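PDB 5GKD: AlyGC from Glaciecola chathamensis, which degrades alginate as a lyase of polysaccharide lyase family 6, probably by beta-elimination at an active site with a bound calcium ion. Local coordinates for residues V201-F206 / E415-D420; S224-V229 / I246-V251; K475-D480 / S500-I505. One frame throughout, in Å; residues are numbered along the deposited sequence.

Contact 1: residues V201-F206 / E415-D420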
loop_
_atom_site.group_PDB
_atom_site.type_symbol
_atom_site.label_atom_id
_atom_site.label_comp_id
_atom_site.label_asym_id
_atom_site.label_seq_id
_atom_site.Cartn_x
_atom_site.Cartn_y
_atom_site.Cartn_z
ATOM N N VAL A 201 -6.223 36.888 14.954
ATOM C CA VAL A 201 -5.123 36.339 14.176
ATOM C C VAL A 201 -4.403 37.506 13.521
ATOM O O VAL A 201 -4.874 38.031 12.509
ATOM C CB VAL A 201 -5.595 35.342 13.113
ATOM C CG1 VAL A 201 -4.386 34.766 12.351
ATOM C CG2 VAL A 201 -6.441 34.246 13.728
ATOM N N GLU A 202 -3.245 37.881 14.054
ATOM C CA GLU A 202 -2.594 39.127 13.670
ATOM C C GLU A 202 -1.080 38.993 13.574
ATOM O O GLU A 202 -0.446 38.288 14.356
ATOM C CB GLU A 202 -2.935 40.239 14.661
ATOM C CG GLU A 202 -2.541 39.922 16.073
ATOM C CD GLU A 202 -2.648 41.112 16.963
ATOM O OE1 GLU A 202 -2.072 41.079 18.068
ATOM O OE2 GLU A 202 -3.313 42.086 16.548
ATOM N N ASN A 203 -0.508 39.717 12.621
ATOM C CA ASN A 203 0.944 39.864 12.501
ATOM C C ASN A 203 1.667 38.529 12.359
ATOM O O ASN A 203 2.799 38.377 12.817
ATOM C CB ASN A 203 1.515 40.660 13.677
ATOM C CG ASN A 203 1.211 42.145 13.561
ATOM O OD1 ASN A 203 0.515 42.718 14.391
ATOM N ND2 ASN A 203 1.701 42.760 12.498
ATOM N N ASN A 204 1.045 37.561 11.705
ATOM C CA ASN A 204 1.728 36.332 11.343
ATOM C C ASN A 204 2.253 36.427 9.916
ATOM O O ASN A 204 1.758 37.198 9.096
ATOM C CB ASN A 204 0.802 35.126 11.473
ATOM C CG ASN A 204 0.154 35.054 12.817
ATOM O OD1 ASN A 204 0.761 34.581 13.782
ATOM N ND2 ASN A 204 -1.077 35.536 12.903
ATOM N N TYR A 205 3.261 35.620 9.635
ATOM C CA TYR A 205 3.888 35.547 8.325
ATOM C C TYR A 205 3.656 34.144 7.789
ATOM O O TYR A 205 4.094 33.160 8.403
ATOM C CB TYR A 205 5.378 35.870 8.432
ATOM C CG TYR A 205 6.013 36.254 7.132
ATOM C CD1 TYR A 205 6.450 35.288 6.256
ATOM C CD2 TYR A 205 6.162 37.594 6.768
ATOM C CE1 TYR A 205 7.027 35.617 5.075
ATOM C CE2 TYR A 205 6.748 37.939 5.581
ATOM C CZ TYR A 205 7.174 36.941 4.732
ATOM O OH TYR A 205 7.745 37.227 3.520
ATOM N N PHE A 206 2.935 34.053 6.681
ATOM C CA PHE A 206 2.672 32.798 5.994
ATOM C C PHE A 206 3.577 32.730 4.760
ATOM O O PHE A 206 3.352 33.433 3.766
ATOM C CB PHE A 206 1.206 32.687 5.598
ATOM C CG PHE A 206 0.246 32.691 6.756
ATOM C CD1 PHE A 206 -0.120 33.871 7.362
ATOM C CD2 PHE A 206 -0.307 31.505 7.222
ATOM C CE1 PHE A 206 -1.027 33.884 8.430
ATOM C CE2 PHE A 206 -1.217 31.521 8.285
ATOM C CZ PHE A 206 -1.568 32.705 8.886
ATOM N N GLU A 415 2.060 48.811 7.746
ATOM C CA GLU A 415 3.450 48.407 7.954
ATOM C C GLU A 415 3.503 46.887 7.998
ATOM O O GLU A 415 3.340 46.277 9.061
ATOM C CB GLU A 415 4.021 49.020 9.233
ATOM C CG GLU A 415 4.003 50.539 9.221
ATOM C CD GLU A 415 4.857 51.151 10.311
ATOM O OE1 GLU A 415 5.587 52.127 10.015
ATOM O OE2 GLU A 415 4.799 50.663 11.461
ATOM N N PRO A 416 3.700 46.244 6.850
ATOM C CA PRO A 416 3.702 44.777 6.801
ATOM C C PRO A 416 4.778 44.202 7.702
ATOM O O PRO A 416 5.931 44.629 7.662
ATOM C CB PRO A 416 4.007 44.470 5.327
ATOM C CG PRO A 416 3.669 45.716 4.593
ATOM C CD PRO A 416 3.913 46.849 5.526
ATOM N N ILE A 417 4.401 43.199 8.494
ATOM C CA ILE A 417 5.390 42.514 9.314
ATOM C C ILE A 417 6.384 41.786 8.416
ATOM O O ILE A 417 6.023 41.245 7.361
ATOM C CB ILE A 417 4.708 41.564 10.312
ATOM C CG1 ILE A 417 5.723 41.081 11.349
ATOM C CG2 ILE A 417 4.022 40.406 9.621
ATOM C CD1 ILE A 417 5.194 41.156 12.752
ATOM N N GLY A 418 7.651 41.811 8.812
ATOM C CA GLY A 418 8.695 41.185 8.035
ATOM C C GLY A 418 8.952 39.741 8.426
ATOM O O GLY A 418 8.589 39.297 9.502
ATOM N N LYS A 419 9.585 39.005 7.515
ATOM C CA LYS A 419 9.905 37.610 7.786
ATOM C C LYS A 419 10.815 37.466 9.006
ATOM O O LYS A 419 10.732 36.464 9.722
ATOM C CB LYS A 419 10.552 36.970 6.556
ATOM C CG LYS A 419 10.857 35.472 6.676
ATOM C CD LYS A 419 11.341 34.926 5.344
ATOM C CE LYS A 419 11.589 33.444 5.393
ATOM N NZ LYS A 419 12.222 32.951 4.127
ATOM N N ASP A 420 11.684 38.446 9.264
ATOM C CA ASP A 420 12.591 38.344 10.397
ATOM C C ASP A 420 12.061 39.028 11.648
ATOM O O ASP A 420 12.775 39.095 12.648
ATOM C CB ASP A 420 13.983 38.882 10.030
ATOM C CG ASP A 420 13.935 40.167 9.241
ATOM O OD1 ASP A 420 13.224 41.118 9.643
ATOM O OD2 ASP A 420 14.632 40.231 8.203
HETATM O O HOH W 1 1.068 45.263 10.907
#
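Tyr205 turns one face of its ring to Lys419 and an edge to the backbone of Ile417. Lys419 CB sits over that face, 4.0 Å from the centroid of the Tyr205 ring and 18° off the normal, in a CH-pi contact. At the edge, Ile417 O lies in the ring plane, 3.7 Å from Tyr205 CD2. The ring gets there with CG opposite the backbone N (chi1 -161°). Lys419 then runs on extended and away, and its NZ makes a long, weak ion pair with Asp207. The residues 201-206 belong to a strand and corner of a parallel beta-helix, the fold of the pectate-lyase-like clan. The residues 415-420 are an irregular loop laid along the outside of it. Ile417 crosses Asn203 at a slant. Ile417 CD1 lies 3.8 Å from Asn203 CB, and Ile417 CG2 is 4.0 Å from Asn204 O. Alanine in place of Tyr205 removes the ring, which would probably leave Lys419 CB without its CH-pi partner and open a gap beneath the loop. A water links Asn203 ND2, at 3.0 Å, to Glu415 O, at 3.1 Å. Ile417 also rests on Val229 of the next coil, and on His168 of the preceding one.

Contact 2: residues S224-V229 / I246-V251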
loop_
_atom_site.group_PDB
_atom_site.type_symbol
_atom_site.label_atom_id
_atom_site.label_comp_id
_atom_site.label_asym_id
_atom_site.label_seq_id
_atom_site.Cartn_x
_atom_site.Cartn_y
_atom_site.Cartn_z
ATOM N N SER A 224 -11.288 38.126 13.967
ATOM C CA SER A 224 -10.563 39.248 13.378
ATOM C C SER A 224 -9.231 38.745 12.828
ATOM O O SER A 224 -8.362 38.301 13.586
ATOM C CB SER A 224 -10.375 40.364 14.416
ATOM O OG SER A 224 -9.377 41.272 14.008
ATOM N N ILE A 225 -9.089 38.777 11.509
ATOM C CA ILE A 225 -7.900 38.271 10.825
ATOM C C ILE A 225 -7.236 39.461 10.156
ATOM O O ILE A 225 -7.743 39.977 9.150
ATOM C CB ILE A 225 -8.248 37.172 9.811
ATOM C CG1 ILE A 225 -9.025 36.055 10.510
ATOM C CG2 ILE A 225 -6.988 36.622 9.182
ATOM C CD1 ILE A 225 -9.845 35.193 9.564
ATOM N N ARG A 226 -6.114 39.915 10.712
ATOM C CA ARG A 226 -5.622 41.259 10.464
ATOM C C ARG A 226 -4.121 41.273 10.411
ATOM O O ARG A 226 -3.446 40.503 11.111
ATOM C CB ARG A 226 -6.064 42.220 11.555
ATOM C CG ARG A 226 -5.439 41.743 12.868
ATOM C CD ARG A 226 -5.978 42.365 14.104
ATOM N NE ARG A 226 -6.395 43.722 13.885
ATOM C CZ ARG A 226 -5.579 44.747 13.940
ATOM N NH1 ARG A 226 -4.282 44.584 14.200
ATOM N NH2 ARG A 226 -6.035 45.952 13.728
ATOM N N ASN A 227 -3.565 42.147 9.565
ATOM C CA ASN A 227 -2.158 42.505 9.619
ATOM C C ASN A 227 -1.238 41.314 9.387
ATOM O O ASN A 227 -0.106 41.306 9.862
ATOM C CB ASN A 227 -1.809 43.144 10.961
ATOM C CG ASN A 227 -2.417 44.510 11.119
ATOM O OD1 ASN A 227 -3.599 44.631 11.399
ATOM N ND2 ASN A 227 -1.615 45.548 10.928
ATOM N N ASN A 228 -1.689 40.319 8.639
ATOM C CA ASN A 228 -0.863 39.177 8.300
ATOM C C ASN A 228 -0.271 39.341 6.907
ATOM O O ASN A 228 -0.827 40.038 6.060
ATOM C CB ASN A 228 -1.680 37.887 8.368
ATOM C CG ASN A 228 -2.357 37.715 9.698
ATOM O OD1 ASN A 228 -1.729 37.294 10.681
ATOM N ND2 ASN A 228 -3.639 38.063 9.757
ATOM N N VAL A 229 0.848 38.671 6.669
ATOM C CA VAL A 229 1.523 38.695 5.379
ATOM C C VAL A 229 1.514 37.291 4.795
ATOM O O VAL A 229 1.832 36.321 5.490
ATOM C CB VAL A 229 2.956 39.244 5.495
ATOM C CG1 VAL A 229 3.686 39.078 4.174
ATOM C CG2 VAL A 229 2.913 40.701 5.894
ATOM N N ILE A 246 -14.001 40.060 10.294
ATOM C CA ILE A 246 -13.293 41.199 9.738
ATOM C C ILE A 246 -11.946 40.717 9.239
ATOM O O ILE A 246 -11.163 40.151 10.007
ATOM C CB ILE A 246 -13.139 42.336 10.758
ATOM C CG1 ILE A 246 -14.513 42.717 11.308
ATOM C CG2 ILE A 246 -12.480 43.538 10.093
ATOM C CD1 ILE A 246 -14.533 43.997 12.145
ATOM N N VAL A 247 -11.685 40.942 7.952
ATOM C CA VAL A 247 -10.433 40.624 7.283
ATOM C C VAL A 247 -9.835 41.968 6.874
ATOM O O VAL A 247 -10.376 42.648 5.986
ATOM C CB VAL A 247 -10.656 39.726 6.057
ATOM C CG1 VAL A 247 -9.386 39.563 5.255
ATOM C CG2 VAL A 247 -11.253 38.388 6.452
ATOM N N GLU A 248 -8.726 42.355 7.503
ATOM C CA GLU A 248 -8.297 43.743 7.438
ATOM C C GLU A 248 -6.778 43.874 7.549
ATOM O O GLU A 248 -6.129 43.101 8.248
ATOM C CB GLU A 248 -9.070 44.504 8.515
ATOM C CG GLU A 248 -8.386 44.836 9.792
ATOM C CD GLU A 248 -9.303 45.629 10.705
ATOM O OE1 GLU A 248 -9.567 45.170 11.832
ATOM O OE2 GLU A 248 -9.793 46.685 10.271
ATOM N N ASN A 249 -6.209 44.809 6.790
ATOM C CA ASN A 249 -4.784 45.153 6.839
ATOM C C ASN A 249 -3.856 44.004 6.443
ATOM O O ASN A 249 -2.665 44.049 6.749
ATOM C CB ASN A 249 -4.347 45.653 8.225
ATOM C CG ASN A 249 -5.294 46.666 8.820
ATOM O OD1 ASN A 249 -5.983 47.397 8.114
ATOM N ND2 ASN A 249 -5.321 46.725 10.138
ATOM N N ASN A 250 -4.349 42.978 5.768
ATOM C CA ASN A 250 -3.487 41.899 5.329
ATOM C C ASN A 250 -2.785 42.249 4.025
ATOM O O ASN A 250 -3.254 43.072 3.236
ATOM C CB ASN A 250 -4.302 40.619 5.155
ATOM C CG ASN A 250 -4.964 40.193 6.446
ATOM O OD1 ASN A 250 -4.297 39.703 7.357
ATOM N ND2 ASN A 250 -6.267 40.416 6.549
ATOM N N VAL A 251 -1.661 41.587 3.793
ATOM C CA VAL A 251 -0.804 41.828 2.642
ATOM C C VAL A 251 -0.466 40.495 1.975
ATOM O O VAL A 251 0.047 39.582 2.627
ATOM C CB VAL A 251 0.485 42.567 3.056
ATOM C CG1 VAL A 251 1.452 42.649 1.885
ATOM C CG2 VAL A 251 0.168 43.954 3.589
#
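Asn228 and Asn250 are successive steps of an asparagine ladder, the stack of amides that lines a turn in parallel beta-helices of the pectate-lyase type. The two side chains lie side by side and point the same way, with amide planes only 9° apart. Asn250 OD1 takes two bonds from Asn228: one from its backbone N and one from ND2, each 3.0 Å long. The ND2 bond lies in the carbonyl plane of Asn250. On the other side of the amide, Asn250 ND2 gives a nearly straight bond to Ile225 O at 3.0 Å. Glu248 N reaches Ile225 O from the opposite face of its plane, at 3.1 Å. The buried amide of Asn250 therefore reaches both Ile225 and Asn228, at the two ends of the turn of the preceding coil. Asn227 and Asn249, which both have positive phi, form the corner. Asn249 ND2 bonds Asn227 OD1 at 3.0 Å, with the two amides 81° apart, and Asn249 OD1 accepts from Asn274 ND2 of the following coil. Arg226 and Glu248 run alongside each other, but Arg226 NE stays 4.0 Å from Glu248 OE1, beyond a salt bridge. The ladder continues both ways: Asn228 OD1 accepts from Asn204 ND2, and Asn275 OD1 accepts from Asn250 N. Inside the coil, Ile225 and Val247 pack on Leu237 of strand 236-241, and strand 200-207 pairs with the other edge of strand 224-231.

Contact 3: residues K475-D480 / S500-I505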
loop_
_atom_site.group_PDB
_atom_site.type_symbol
_atom_site.label_atom_id
_atom_site.label_comp_id
_atom_site.label_asym_id
_atom_site.label_seq_id
_atom_site.Cartn_x
_atom_site.Cartn_y
_atom_site.Cartn_z
ATOM N N LYS A 475 21.219 -4.834 -8.541
ATOM C CA LYS A 475 20.602 -4.459 -7.279
ATOM C C LYS A 475 19.784 -3.198 -7.487
ATOM O O LYS A 475 20.224 -2.275 -8.180
ATOM C CB LYS A 475 21.654 -4.238 -6.193
ATOM C CG LYS A 475 22.356 -5.523 -5.796
ATOM C CD LYS A 475 23.356 -5.332 -4.662
ATOM C CE LYS A 475 24.575 -4.526 -5.112
ATOM N NZ LYS A 475 25.645 -4.460 -4.058
ATOM N N ILE A 476 18.590 -3.169 -6.890
ATOM C CA ILE A 476 17.706 -2.020 -7.036
ATOM C C ILE A 476 18.434 -0.747 -6.624
ATOM O O ILE A 476 19.148 -0.714 -5.613
ATOM C CB ILE A 476 16.425 -2.238 -6.222
ATOM C CG1 ILE A 476 15.576 -3.331 -6.872
ATOM C CG2 ILE A 476 15.624 -0.964 -6.126
ATOM C CD1 ILE A 476 14.319 -3.638 -6.096
ATOM N N LEU A 477 18.289 0.296 -7.434
ATOM C CA LEU A 477 18.863 1.606 -7.146
ATOM C C LEU A 477 17.826 2.395 -6.360
ATOM O O LEU A 477 16.907 2.971 -6.943
ATOM C CB LEU A 477 19.227 2.324 -8.439
ATOM C CG LEU A 477 20.470 1.969 -9.253
ATOM C CD1 LEU A 477 21.158 0.730 -8.765
ATOM C CD2 LEU A 477 20.111 1.855 -10.722
ATOM N N SER A 478 17.941 2.413 -5.036
ATOM C CA SER A 478 16.964 3.111 -4.210
ATOM C C SER A 478 17.499 4.498 -3.889
ATOM O O SER A 478 18.606 4.643 -3.357
ATOM C CB SER A 478 16.621 2.322 -2.944
ATOM O OG SER A 478 17.777 1.856 -2.298
ATOM N N LEU A 479 16.721 5.507 -4.246
ATOM C CA LEU A 479 17.108 6.905 -4.149
ATOM C C LEU A 479 16.416 7.534 -2.946
ATOM O O LEU A 479 15.183 7.545 -2.871
ATOM C CB LEU A 479 16.725 7.633 -5.434
ATOM C CG LEU A 479 17.300 9.008 -5.713
ATOM C CD1 LEU A 479 18.807 8.989 -5.563
ATOM C CD2 LEU A 479 16.927 9.383 -7.117
ATOM N N ASP A 480 17.209 8.045 -2.006
ATOM C CA ASP A 480 16.681 8.729 -0.834
ATOM C C ASP A 480 17.307 10.108 -0.709
ATOM O O ASP A 480 17.372 10.670 0.379
ATOM C CB ASP A 480 16.877 7.905 0.448
ATOM C CG ASP A 480 18.346 7.655 0.792
ATOM O OD1 ASP A 480 19.241 8.163 0.094
ATOM O OD2 ASP A 480 18.615 6.948 1.781
ATOM N N SER A 500 13.544 -6.674 -11.192
ATOM C CA SER A 500 12.185 -6.243 -11.509
ATOM C C SER A 500 12.047 -4.728 -11.498
ATOM O O SER A 500 11.190 -4.174 -12.191
ATOM C CB SER A 500 11.203 -6.854 -10.518
ATOM O OG SER A 500 10.903 -8.177 -10.894
ATOM N N THR A 501 12.866 -4.049 -10.719
ATOM C CA THR A 501 12.891 -2.600 -10.688
ATOM C C THR A 501 14.310 -2.141 -10.953
ATOM O O THR A 501 15.265 -2.753 -10.470
ATOM C CB THR A 501 12.413 -2.051 -9.332
ATOM O OG1 THR A 501 11.039 -2.397 -9.137
ATOM C CG2 THR A 501 12.564 -0.540 -9.283
ATOM N N LEU A 502 14.434 -1.085 -11.751
ATOM C CA LEU A 502 15.707 -0.403 -11.915
ATOM C C LEU A 502 15.919 0.642 -10.826
ATOM O O LEU A 502 16.929 0.621 -10.122
ATOM C CB LEU A 502 15.769 0.253 -13.293
ATOM C CG LEU A 502 17.066 1.003 -13.547
ATOM C CD1 LEU A 502 18.227 0.033 -13.458
ATOM C CD2 LEU A 502 17.021 1.707 -14.886
ATOM N N ILE A 503 14.970 1.566 -10.675
ATOM C CA ILE A 503 15.095 2.688 -9.749
ATOM C C ILE A 503 13.845 2.782 -8.883
ATOM O O ILE A 503 12.720 2.816 -9.400
ATOM C CB ILE A 503 15.322 4.021 -10.483
ATOM C CG1 ILE A 503 16.635 3.986 -11.251
ATOM C CG2 ILE A 503 15.329 5.172 -9.487
ATOM C CD1 ILE A 503 16.854 5.201 -12.110
ATOM N N GLU A 504 14.056 2.869 -7.574
ATOM C CA GLU A 504 13.022 3.057 -6.569
ATOM C C GLU A 504 13.218 4.415 -5.910
ATOM O O GLU A 504 14.328 4.752 -5.495
ATOM C CB GLU A 504 13.087 1.948 -5.518
ATOM C CG GLU A 504 12.180 2.152 -4.337
ATOM C CD GLU A 504 12.420 1.126 -3.243
ATOM O OE1 GLU A 504 11.629 0.170 -3.131
ATOM O OE2 GLU A 504 13.411 1.276 -2.497
ATOM N N ILE A 505 12.152 5.194 -5.825
ATOM C CA ILE A 505 12.208 6.525 -5.236
ATOM C C ILE A 505 11.626 6.440 -3.826
ATOM O O ILE A 505 10.434 6.173 -3.647
ATOM C CB ILE A 505 11.476 7.562 -6.099
ATOM C CG1 ILE A 505 12.034 7.550 -7.523
ATOM C CG2 ILE A 505 11.605 8.959 -5.482
ATOM C CD1 ILE A 505 11.295 8.478 -8.499
#
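Leu477 leans over the carbonyl of Leu502 and reaches down to the side chains of Leu502 and Ile503. Leu477 CB is 3.3 Å from Leu502 O, and Leu477 CG follows at 3.9 Å from the same Leu502 O. The branch CD2 does most of the touching. Leu477 CD2 lies 3.5 Å from Leu502 O. The same Leu477 CD2 is 3.8 Å from Leu502 CD1, and it also touches Ile503 CG1. In Leu477 the first torsion sets CG opposite the carbonyl carbon and beside the backbone N (chi1 -77°). The second, near 9° and so nearly eclipsed, helps decide where CD2 falls. Leu477 and Leu502 lie side by side and point the same way. The backbone of Leu477 sets the register. Leu477 N bonds Leu502 O at 3.0 Å, and Leu477 O accepts from Glu504 N. Leu479 N then bonds Glu504 O, making three rungs of a parallel ladder. The short strands 477-479 and 503-505 run parallel, with 21° between their directions. Leu477, Leu479, Ile503 and Ile505 fill the face turned into the second parallel beta-helix of the chain. Ser478 and Glu504 are on the other face. There Ile476 CG2 rests on Glu504 CB at 3.9 Å, the two side chains crossing at an angle. Glu504 runs on extended to a salt bridge from OE1 to Arg533. Thr501 OG1 is bonded to the same Arg533, so one guanidinium holds both residues. Ile476 also packs on Glu121 of the second subunit. Strand 477-479 is the first of its sheet, and helix 450-457 covers its inner side, where Leu451, Phe452 and Ile455 meet Leu477. Strand 503-505 pairs along its other edge with strand 530-534, while Leu511 of strand 510-514 packs against Leu479 and Ile503 in the core.

In the fold
Contacts 1 and 2 are neighbours in the first beta-helix, with centres 10 Å apart. They share the pairing of strands 200-207 and 224-231, where Phe206 N lies 2.8 Å from Val229 O, probably hydrogen-bonded. Contact 3 belongs to the second beta-helix. Its centre is about 43 Å from that of contact 1 and 48 Å from that of contact 2. The calcium ion, held by Asn180, Glu183, Glu212 and Glu214, is about 14 Å from the side chain of Ile225 in contact 2. Glu214 also lines the carbonate pocket with Arg240, Arg264 and Tyr303. Ile225 packs on strand 214-219, which carries Glu214, consistent with a place near the catalytic region.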